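Local coordinates for type III secretion system effector protein ExoU (PDB 4QMK) that probably hydrolyses membrane phospholipids as a patatin-like phospholipase injected by a type III secretion system, and carries a domain that binds phosphatidylinositol 4,5-bisphosphate at the plasma membrane, at residues A[470-473]-A[474-478]; A[479-482]-A[483-486]. All coordinates share one frame; numbering follows the deposited sequence.

Contact 1: A[470-473]-A[474-478]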
ATOM      1  N   LEU A 470     -13.862  -5.390 -44.232  1.00 32.82           N
ATOM      2  CA  LEU A 470     -14.631  -5.986 -43.109  1.00 34.85           C
ATOM      3  C   LEU A 470     -14.222  -7.444 -42.848  1.00 34.24           C
ATOM      4  O   LEU A 470     -14.155  -7.884 -41.705  1.00 33.65           O
ATOM      5  CB  LEU A 470     -16.158  -5.912 -43.335  1.00 37.12           C
ATOM      6  CG  LEU A 470     -16.753  -4.497 -43.320  1.00 38.69           C
ATOM      7  CD1 LEU A 470     -18.140  -4.455 -43.906  1.00 40.31           C
ATOM      8  CD2 LEU A 470     -16.771  -3.869 -41.941  1.00 38.77           C
ATOM      9  N   ARG A 471     -13.945  -8.190 -43.896  1.00 34.05           N
ATOM     10  CA  ARG A 471     -13.554  -9.578 -43.720  1.00 38.47           C
ATOM     11  C   ARG A 471     -12.273  -9.647 -42.936  1.00 36.69           C
ATOM     12  O   ARG A 471     -12.164 -10.458 -42.028  1.00 39.89           O
ATOM     13  CB  ARG A 471     -13.402 -10.284 -45.076  1.00 40.74           C
ATOM     14  CG  ARG A 471     -13.346 -11.785 -45.007  1.00 47.35           C
ATOM     15  CD  ARG A 471     -14.652 -12.404 -44.552  1.00 59.05           C
ATOM     16  NE  ARG A 471     -14.820 -13.817 -44.998  1.00 62.26           N
ATOM     17  CZ  ARG A 471     -14.384 -14.891 -44.331  1.00 62.76           C
ATOM     18  NH1 ARG A 471     -13.749 -14.777 -43.166  1.00 71.12           N
ATOM     19  NH2 ARG A 471     -14.575 -16.090 -44.830  1.00 66.38           N
ATOM     20  N   PHE A 472     -11.283  -8.830 -43.276  1.00 34.03           N
ATOM     21  CA  PHE A 472     -10.031  -8.885 -42.532  1.00 30.04           C
ATOM     22  C   PHE A 472     -10.267  -8.602 -41.083  1.00 28.14           C
ATOM     23  O   PHE A 472      -9.665  -9.229 -40.214  1.00 25.51           O
ATOM     24  CB  PHE A 472      -8.995  -7.883 -43.072  1.00 31.79           C
ATOM     25  CG  PHE A 472      -7.801  -7.722 -42.170  1.00 28.91           C
ATOM     26  CD1 PHE A 472      -6.750  -8.586 -42.252  1.00 26.88           C
ATOM     27  CD2 PHE A 472      -7.787  -6.729 -41.185  1.00 27.96           C
ATOM     28  CE1 PHE A 472      -5.661  -8.453 -41.410  1.00 27.19           C
ATOM     29  CE2 PHE A 472      -6.716  -6.599 -40.322  1.00 26.53           C
ATOM     30  CZ  PHE A 472      -5.635  -7.448 -40.446  1.00 26.40           C
ATOM     31  N   ARG A 473     -11.151  -7.646 -40.798  1.00 29.87           N
ATOM     32  CA  ARG A 473     -11.428  -7.312 -39.394  1.00 29.55           C
ATOM     33  C   ARG A 473     -12.145  -8.428 -38.679  1.00 30.58           C
ATOM     34  O   ARG A 473     -11.832  -8.683 -37.524  1.00 28.94           O
ATOM     35  CB  ARG A 473     -12.194  -6.010 -39.241  1.00 31.89           C
ATOM     36  CG  ARG A 473     -11.315  -4.782 -39.483  1.00 35.17           C
ATOM     37  CD  ARG A 473     -10.363  -4.513 -38.332  1.00 33.42           C
ATOM     38  NE  ARG A 473     -11.095  -3.950 -37.177  1.00 32.44           N
ATOM     39  CZ  ARG A 473     -11.363  -2.661 -37.015  1.00 31.53           C
ATOM     40  NH1 ARG A 473     -10.969  -1.785 -37.899  1.00 30.95           N
ATOM     41  NH2 ARG A 473     -12.045  -2.263 -35.963  1.00 32.98           N
ATOM     42  N   LYS A 474     -13.061  -9.140 -39.356  1.00 33.15           N
ATOM     43  CA  LYS A 474     -13.729 -10.257 -38.698  1.00 36.62           C
ATOM     44  C   LYS A 474     -12.688 -11.341 -38.409  1.00 33.36           C
ATOM     45  O   LYS A 474     -12.628 -11.860 -37.297  1.00 31.70           O
ATOM     46  CB  LYS A 474     -14.856 -10.852 -39.541  1.00 46.92           C
ATOM     47  CG  LYS A 474     -15.885 -11.541 -38.680  1.00 58.69           C
ATOM     48  CD  LYS A 474     -16.850 -12.476 -39.404  1.00 72.91           C
ATOM     49  CE  LYS A 474     -17.831 -13.038 -38.362  1.00 82.27           C
ATOM     50  NZ  LYS A 474     -18.757 -14.109 -38.828  1.00 91.63           N
ATOM     51  N   ASP A 475     -11.849 -11.680 -39.383  1.00 30.22           N
ATOM     52  CA  ASP A 475     -10.858 -12.695 -39.112  1.00 30.50           C
ATOM     53  C   ASP A 475      -9.944 -12.259 -37.988  1.00 29.61           C
ATOM     54  O   ASP A 475      -9.575 -13.070 -37.165  1.00 31.69           O
ATOM     55  CB  ASP A 475      -9.980 -13.010 -40.325  1.00 32.39           C
ATOM     56  CG  ASP A 475     -10.737 -13.583 -41.484  1.00 34.87           C
ATOM     57  OD1 ASP A 475     -11.840 -14.161 -41.321  1.00 39.96           O
ATOM     58  OD2 ASP A 475     -10.209 -13.436 -42.590  1.00 37.44           O
ATOM     59  N   ALA A 476      -9.549 -10.987 -37.938  1.00 28.67           N
ATOM     60  CA  ALA A 476      -8.661 -10.559 -36.870  1.00 26.99           C
ATOM     61  C   ALA A 476      -9.343 -10.611 -35.532  1.00 26.85           C
ATOM     62  O   ALA A 476      -8.696 -10.984 -34.578  1.00 28.57           O
ATOM     63  CB  ALA A 476      -8.115  -9.177 -37.146  1.00 28.43           C
ATOM     64  N   GLN A 477     -10.626 -10.213 -35.431  1.00 28.58           N
ATOM     65  CA  GLN A 477     -11.375 -10.405 -34.179  1.00 31.28           C
ATOM     66  C   GLN A 477     -11.335 -11.873 -33.772  1.00 31.84           C
ATOM     67  O   GLN A 477     -11.183 -12.184 -32.607  1.00 34.47           O
ATOM     68  CB  GLN A 477     -12.872  -9.973 -34.274  1.00 39.46           C
ATOM     69  CG  GLN A 477     -13.185  -8.497 -33.963  1.00 46.10           C
ATOM     70  CD  GLN A 477     -14.269  -7.808 -34.871  1.00 57.44           C
ATOM     71  OE1 GLN A 477     -14.894  -8.413 -35.791  1.00 55.52           O
ATOM     72  NE2 GLN A 477     -14.448  -6.483 -34.632  1.00 56.55           N
ATOM     73  N   GLN A 478     -11.431 -12.799 -34.720  1.00 33.72           N
ATOM     74  CA  GLN A 478     -11.404 -14.211 -34.338  1.00 35.01           C
ATOM     75  C   GLN A 478     -10.031 -14.699 -33.915  1.00 30.28           C
ATOM     76  O   GLN A 478      -9.909 -15.443 -32.948  1.00 30.26           O
ATOM     77  CB  GLN A 478     -11.968 -15.094 -35.438  1.00 40.27           C
ATOM     78  CG  GLN A 478     -13.437 -14.812 -35.682  1.00 42.97           C
ATOM     79  CD  GLN A 478     -14.033 -15.585 -36.857  1.00 52.09           C
ATOM     80  OE1 GLN A 478     -13.355 -16.366 -37.576  1.00 51.46           O
ATOM     81  NE2 GLN A 478     -15.333 -15.384 -37.054  1.00 62.48           N
TER
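R471 and D475, one helical turn apart, form a salt bridge in which R471 NH1 lies 2.7 Å from D475 OD1. That oxygen sits at the edge of the guanidinium, near its plane, and the two flat groups are turned 72° against each other. The second carboxylate oxygen stays farther off, D475 OD2 being 3.8 Å from R471 NH1. R471 starts away from the following turn; its CG is anti to the backbone N (chi1 -165°), and a bend at chi2 brings the guanidinium back across D475, its edge to the carboxylate.

Backbone i to i+4 hydrogen bonds join K474 N to L470 O, D475 N to R471 O, A476 N to F472 O and Q477 N to R473 O.

The apolar contact is slight: A476 CB comes to the F472 ring obliquely, 4.3 Å from F472 CE2. F472 also makes a cation-pi contact with R515, and A476 packs on L513 and L523. R473 is buried and leads away from the next turn, touching helices 441-446 and 450-461; its NH2 makes a salt bridge with D450 OD1 and a hydrogen bond to M448 O.

This is an i/i+4 Arg-Asp salt bridge on an amphipathic alpha-helix, 464-491, packed against helices 441-446, 450-461, 501-513 and 517-526.

Contact 2: A[479-482]-A[483-486]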
ATOM      1  N   ALA A 479      -8.984 -14.288 -34.603  1.00 26.42           N
ATOM      2  CA  ALA A 479      -7.665 -14.774 -34.246  1.00 24.75           C
ATOM      3  C   ALA A 479      -7.268 -14.202 -32.904  1.00 26.88           C
ATOM      4  O   ALA A 479      -6.626 -14.912 -32.121  1.00 28.29           O
ATOM      5  CB  ALA A 479      -6.658 -14.387 -35.303  1.00 24.67           C
ATOM      6  N   LEU A 480      -7.613 -12.922 -32.624  1.00 25.72           N
ATOM      7  CA  LEU A 480      -7.254 -12.302 -31.316  1.00 27.36           C
ATOM      8  C   LEU A 480      -8.012 -12.991 -30.217  1.00 28.56           C
ATOM      9  O   LEU A 480      -7.473 -13.223 -29.139  1.00 29.29           O
ATOM     10  CB  LEU A 480      -7.502 -10.769 -31.267  1.00 26.73           C
ATOM     11  CG  LEU A 480      -6.578  -9.955 -32.163  1.00 26.53           C
ATOM     12  CD1 LEU A 480      -7.107  -8.570 -32.453  1.00 27.06           C
ATOM     13  CD2 LEU A 480      -5.176  -9.888 -31.579  1.00 26.78           C
ATOM     14  N   GLN A 481      -9.268 -13.325 -30.479  1.00 31.78           N
ATOM     15  CA  GLN A 481     -10.062 -14.083 -29.500  1.00 34.08           C
ATOM     16  C   GLN A 481      -9.399 -15.426 -29.217  1.00 33.56           C
ATOM     17  O   GLN A 481      -9.219 -15.786 -28.063  1.00 37.23           O
ATOM     18  CB  GLN A 481     -11.477 -14.259 -29.981  1.00 37.30           C
ATOM     19  CG  GLN A 481     -12.364 -14.955 -28.959  1.00 46.28           C
ATOM     20  CD  GLN A 481     -12.451 -14.199 -27.634  1.00 51.01           C
ATOM     21  OE1 GLN A 481     -12.871 -13.041 -27.612  1.00 60.33           O
ATOM     22  NE2 GLN A 481     -12.117 -14.870 -26.514  1.00 48.77           N
ATOM     23  N   ALA A 482      -8.978 -16.148 -30.255  1.00 32.23           N
ATOM     24  CA  ALA A 482      -8.272 -17.447 -30.061  1.00 32.57           C
ATOM     25  C   ALA A 482      -7.020 -17.250 -29.206  1.00 31.39           C
ATOM     26  O   ALA A 482      -6.669 -18.074 -28.395  1.00 36.73           O
ATOM     27  CB  ALA A 482      -7.901 -18.095 -31.417  1.00 30.53           C
ATOM     28  N   LEU A 483      -6.336 -16.153 -29.395  1.00 30.78           N
ATOM     29  CA  LEU A 483      -5.105 -15.894 -28.625  1.00 30.88           C
ATOM     30  C   LEU A 483      -5.460 -15.671 -27.200  1.00 33.11           C
ATOM     31  O   LEU A 483      -4.809 -16.222 -26.313  1.00 35.12           O
ATOM     32  CB  LEU A 483      -4.346 -14.675 -29.153  1.00 27.90           C
ATOM     33  CG  LEU A 483      -3.069 -14.366 -28.426  1.00 28.71           C
ATOM     34  CD1 LEU A 483      -2.136 -15.550 -28.559  1.00 31.80           C
ATOM     35  CD2 LEU A 483      -2.422 -13.117 -28.982  1.00 26.98           C
ATOM     36  N   ASP A 484      -6.461 -14.827 -26.959  1.00 34.56           N
ATOM     37  CA  ASP A 484      -6.898 -14.583 -25.586  1.00 38.07           C
ATOM     38  C   ASP A 484      -7.271 -15.909 -24.910  1.00 38.39           C
ATOM     39  O   ASP A 484      -6.894 -16.158 -23.761  1.00 38.83           O
ATOM     40  CB  ASP A 484      -8.090 -13.628 -25.546  1.00 40.99           C
ATOM     41  CG  ASP A 484      -8.530 -13.314 -24.133  1.00 45.15           C
ATOM     42  OD1 ASP A 484      -7.786 -12.620 -23.397  1.00 50.84           O
ATOM     43  OD2 ASP A 484      -9.613 -13.759 -23.755  1.00 49.76           O
ATOM     44  N   THR A 485      -7.992 -16.759 -25.637  1.00 37.94           N
ATOM     45  CA  THR A 485      -8.407 -18.050 -25.100  1.00 39.61           C
ATOM     46  C   THR A 485      -7.224 -18.917 -24.735  1.00 39.96           C
ATOM     47  O   THR A 485      -7.204 -19.530 -23.676  1.00 43.40           O
ATOM     48  CB  THR A 485      -9.313 -18.818 -26.079  1.00 41.05           C
ATOM     49  OG1 THR A 485     -10.617 -18.218 -26.099  1.00 41.22           O
ATOM     50  CG2 THR A 485      -9.457 -20.283 -25.656  1.00 42.35           C
ATOM     51  N   ALA A 486      -6.237 -18.992 -25.609  1.00 37.66           N
ATOM     52  CA  ALA A 486      -5.077 -19.814 -25.314  1.00 38.63           C
ATOM     53  C   ALA A 486      -4.345 -19.351 -24.055  1.00 40.66           C
ATOM     54  O   ALA A 486      -3.796 -20.164 -23.348  1.00 45.17           O
ATOM     55  CB  ALA A 486      -4.143 -19.853 -26.502  1.00 37.27           C
TER
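The carbonyl oxygen of Q481 takes two bonds from T485, one turn further along the helix. T485 N donates to Q481 O at 2.9 Å, and the hydroxyl adds a second, weak bond, T485 OG1 to Q481 O at 3.4 Å. The hydroxyl reaches back because OG1 lies beside its own backbone N and anti to the carbonyl carbon (chi1 -74°), which leaves CG2 anti to the N. A polar side chain is thereby folded against the helix backbone.

The side chain of Q481 leans toward the same turn. Its chain is bent at chi2, and Q481 NE2 is 3.7 Å from T485 OG1 and 3.9 Å from D484 OD2, near but longer than a hydrogen bond. The D484 carboxylate stands at 83° to the Q481 amide plane, and its firmer polar partners are outside the segments: OD1 accepts from both N534 and Q532, tying the helix to the start of helix 533-544.

Three further i/i+4 backbone bonds continue the helix: L483 N to A479 O, D484 N to L480 O and A486 N to A482 O. L483 is buried, its CB lying 3.4 Å from L480 O, and its side chain packs on A506 and L510 of helix 501-513 and on F535 and L538 of helix 533-544. A479 and A486 meet helix 501-513 as well, at L510 and L503.

The arrangement is that of an amphipathic alpha-helix whose buried side packs on helices 501-513 and 533-544, with a threonine hydroxyl turned back onto the i-4 carbonyl.

Contacts 1 and 2 are consecutive pieces of the same helix, 464-491, their centres about 13 Å apart. Four of eight touching residues are buried in contact 1 (L470, F472, R473 and A476) but two of eight in contact 2 (L483 and A486). Helix 501-513 lies against both; beyond it the neighbours change, from helices 441-446, 450-461 and 517-526 around contact 1 to helix 533-544 at contact 2. Charge sets the tone in contact 1, with one salt bridge inside the helix and another from R473 to D450. Contact 2 has no salt bridge between its segments: beyond the backbone bonds there are one weak hydroxyl bond and longer approaches, while D484 turns to the amides of N534 and Q532, at the start of helix 533-544.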